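Local atomic coordinates of TSE2 (Pseudomonas aeruginosa, PDB entry 5AKO), a protein that is secreted by the H1 type VI secretion system into the cytoplasm of recipient cells, where it likely acts as an NAD-dependent cytotoxin. Residues 169-172 and 173-176. Numbering follows the deposited sequence.
Sequences IRRQ and WEKA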
ATOM      1  N   ILE C 169     -37.139  -2.619  -6.932  1.00 41.47           N
ATOM      2  CA  ILE C 169     -38.106  -2.978  -7.970  1.00 41.81           C
ATOM      3  C   ILE C 169     -39.497  -2.325  -7.707  1.00 41.66           C
ATOM      4  O   ILE C 169     -40.011  -1.592  -8.552  1.00 40.13           O
ATOM      5  CB  ILE C 169     -38.210  -4.497  -8.060  1.00 39.95           C
ATOM      6  CG1 ILE C 169     -36.852  -5.062  -8.514  1.00 38.50           C
ATOM      7  CG2 ILE C 169     -39.322  -4.904  -9.035  1.00 40.43           C
ATOM      8  CD1 ILE C 169     -36.690  -6.552  -8.267  1.00 40.17           C
ATOM      9  N   ARG C 170     -40.056  -2.527  -6.519  1.00 41.23           N
ATOM     10  CA  ARG C 170     -41.239  -1.745  -6.088  1.00 44.08           C
ATOM     11  C   ARG C 170     -41.089  -0.262  -6.424  1.00 41.96           C
ATOM     12  O   ARG C 170     -41.953   0.328  -7.065  1.00 49.01           O
ATOM     13  CB  ARG C 170     -41.498  -1.888  -4.586  1.00 44.24           C
ATOM     14  CG  ARG C 170     -42.084  -3.233  -4.201  1.00 53.86           C
ATOM     15  CD  ARG C 170     -42.006  -3.519  -2.703  1.00 57.88           C
ATOM     16  NE  ARG C 170     -42.113  -4.966  -2.469  1.00 59.58           N
ATOM     17  CZ  ARG C 170     -41.364  -5.675  -1.618  1.00 60.82           C
ATOM     18  NH1 ARG C 170     -40.401  -5.099  -0.886  1.00 63.66           N
ATOM     19  NH2 ARG C 170     -41.567  -6.981  -1.511  1.00 58.15           N
ATOM     20  N   ARG C 171     -39.973   0.325  -6.024  1.00 40.91           N
ATOM     21  CA  ARG C 171     -39.732   1.753  -6.244  1.00 35.85           C
ATOM     22  C   ARG C 171     -39.598   2.103  -7.712  1.00 37.01           C
ATOM     23  O   ARG C 171     -39.982   3.201  -8.103  1.00 39.66           O
ATOM     24  CB  ARG C 171     -38.500   2.196  -5.482  1.00 33.97           C
ATOM     25  CG  ARG C 171     -38.128   3.630  -5.666  1.00 36.45           C
ATOM     26  CD  ARG C 171     -39.070   4.573  -4.954  1.00 39.11           C
ATOM     27  NE  ARG C 171     -38.765   5.885  -5.453  1.00 43.79           N
ATOM     28  CZ  ARG C 171     -39.646   6.873  -5.624  1.00 48.19           C
ATOM     29  NH1 ARG C 171     -40.930   6.761  -5.247  1.00 53.04           N
ATOM     30  NH2 ARG C 171     -39.226   7.993  -6.179  1.00 43.99           N
ATOM     31  N   GLN C 172     -39.099   1.193  -8.549  1.00 36.94           N
ATOM     32  CA  GLN C 172     -39.118   1.453 -10.013  1.00 40.30           C
ATOM     33  C   GLN C 172     -40.553   1.642 -10.557  1.00 43.21           C
ATOM     34  O   GLN C 172     -40.771   2.510 -11.418  1.00 42.62           O
ATOM     35  CB  GLN C 172     -38.392   0.348 -10.800  1.00 41.74           C
ATOM     36  CG  GLN C 172     -36.874   0.524 -10.863  1.00 44.95           C
ATOM     37  CD  GLN C 172     -36.214  -0.550 -11.721  1.00 55.25           C
ATOM     38  OE1 GLN C 172     -36.686  -0.842 -12.825  1.00 59.53           O
ATOM     39  NE2 GLN C 172     -35.120  -1.156 -11.217  1.00 54.67           N
ATOM     40  N   TRP C 173     -41.499   0.817 -10.081  1.00 42.51           N
ATOM     41  CA  TRP C 173     -42.877   0.879 -10.544  1.00 47.12           C
ATOM     42  C   TRP C 173     -43.633   2.078  -9.949  1.00 52.02           C
ATOM     43  O   TRP C 173     -44.393   2.734 -10.653  1.00 54.89           O
ATOM     44  CB  TRP C 173     -43.567  -0.499 -10.383  1.00 51.46           C
ATOM     45  CG  TRP C 173     -42.964  -1.429 -11.402  1.00 58.42           C
ATOM     46  CD1 TRP C 173     -41.939  -2.328 -11.203  1.00 58.63           C
ATOM     47  CD2 TRP C 173     -43.249  -1.460 -12.809  1.00 66.27           C
ATOM     48  NE1 TRP C 173     -41.606  -2.943 -12.387  1.00 58.54           N
ATOM     49  CE2 TRP C 173     -42.392  -2.431 -13.391  1.00 67.77           C
ATOM     50  CE3 TRP C 173     -44.165  -0.780 -13.634  1.00 71.26           C
ATOM     51  CZ2 TRP C 173     -42.435  -2.746 -14.764  1.00 69.57           C
ATOM     52  CZ3 TRP C 173     -44.200  -1.090 -14.999  1.00 67.93           C
ATOM     53  CH2 TRP C 173     -43.341  -2.067 -15.544  1.00 72.46           C
ATOM     54  N   GLU C 174     -43.368   2.428  -8.691  1.00 56.09           N
ATOM     55  CA  GLU C 174     -43.951   3.653  -8.102  1.00 62.52           C
ATOM     56  C   GLU C 174     -43.524   4.900  -8.855  1.00 61.19           C
ATOM     57  O   GLU C 174     -44.283   5.855  -8.994  1.00 72.30           O
ATOM     58  CB  GLU C 174     -43.524   3.835  -6.637  1.00 63.45           C
ATOM     59  CG  GLU C 174     -44.025   2.761  -5.689  1.00 64.00           C
ATOM     60  CD  GLU C 174     -43.391   2.845  -4.298  1.00 67.73           C
ATOM     61  OE1 GLU C 174     -42.727   3.867  -3.962  1.00 68.73           O
ATOM     62  OE2 GLU C 174     -43.566   1.875  -3.534  1.00 64.26           O
ATOM     63  N   LYS C 175     -42.278   4.898  -9.294  1.00 61.34           N
ATOM     64  CA  LYS C 175     -41.709   6.029  -9.978  1.00 64.07           C
ATOM     65  C   LYS C 175     -42.347   6.129 -11.364  1.00 66.53           C
ATOM     66  O   LYS C 175     -42.643   7.221 -11.839  1.00 68.35           O
ATOM     67  CB  LYS C 175     -40.189   5.861 -10.085  1.00 67.84           C
ATOM     68  CG  LYS C 175     -39.450   7.148  -9.768  1.00 67.96           C
ATOM     69  CD  LYS C 175     -38.023   7.244 -10.302  1.00 67.18           C
ATOM     70  CE  LYS C 175     -37.661   8.738 -10.502  1.00 71.30           C
ATOM     71  NZ  LYS C 175     -36.242   9.119 -10.254  1.00 73.92           N
ATOM     72  N   ALA C 176     -42.565   4.971 -11.988  1.00 65.04           N
ATOM     73  CA  ALA C 176     -43.194   4.881 -13.299  1.00 72.59           C
ATOM     74  C   ALA C 176     -44.654   5.370 -13.272  1.00 78.58           C
ATOM     75  O   ALA C 176     -45.089   6.061 -14.190  1.00 85.18           O
ATOM     76  CB  ALA C 176     -43.112   3.456 -13.836  1.00 66.78           C
TER
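Four successive i to i+4 backbone hydrogen bonds join Ile-169 through Ala-176 into two continuous turns of alpha-helix, the first from Trp-173 N to Ile-169 O (3.2 Å), the last from Ala-176 N to Gln-172 O (3.1 Å). Trp-173 N also makes a weak second bond to Arg-170 O. On one flank, the Arg-171 chain bends at chi2 (73°), which carries the guanidinium along the helix toward the next turn. There NH1 meets Glu-174 OE1 in a long salt bridge of 3.6 Å; the oxygen lies at the guanidinium edge, in its plane, although the carboxylate plane is turned 74° from it. Lys-175 CG lies over one guanidinium face, 3.7 Å from Arg-171 NH2. Asp-120 takes a hydrogen bond from Arg-171 NE on its backbone O and forms a salt bridge through OD1 with Lys-175 NZ. Elsewhere, Ile-169 O lies at the indole edge of Trp-173, 3.4 Å from CD1, while NE1 bonds to Pro-52 O and Gln-172 NE2 to Val-117 O. This is i/i+3 and i/i+4 side-chain pairing at the solvent-facing C-terminal end of helix 154-176, held against the loop at Pro-52 and the end of strand 114-118 with the Asp-120 loop that follows.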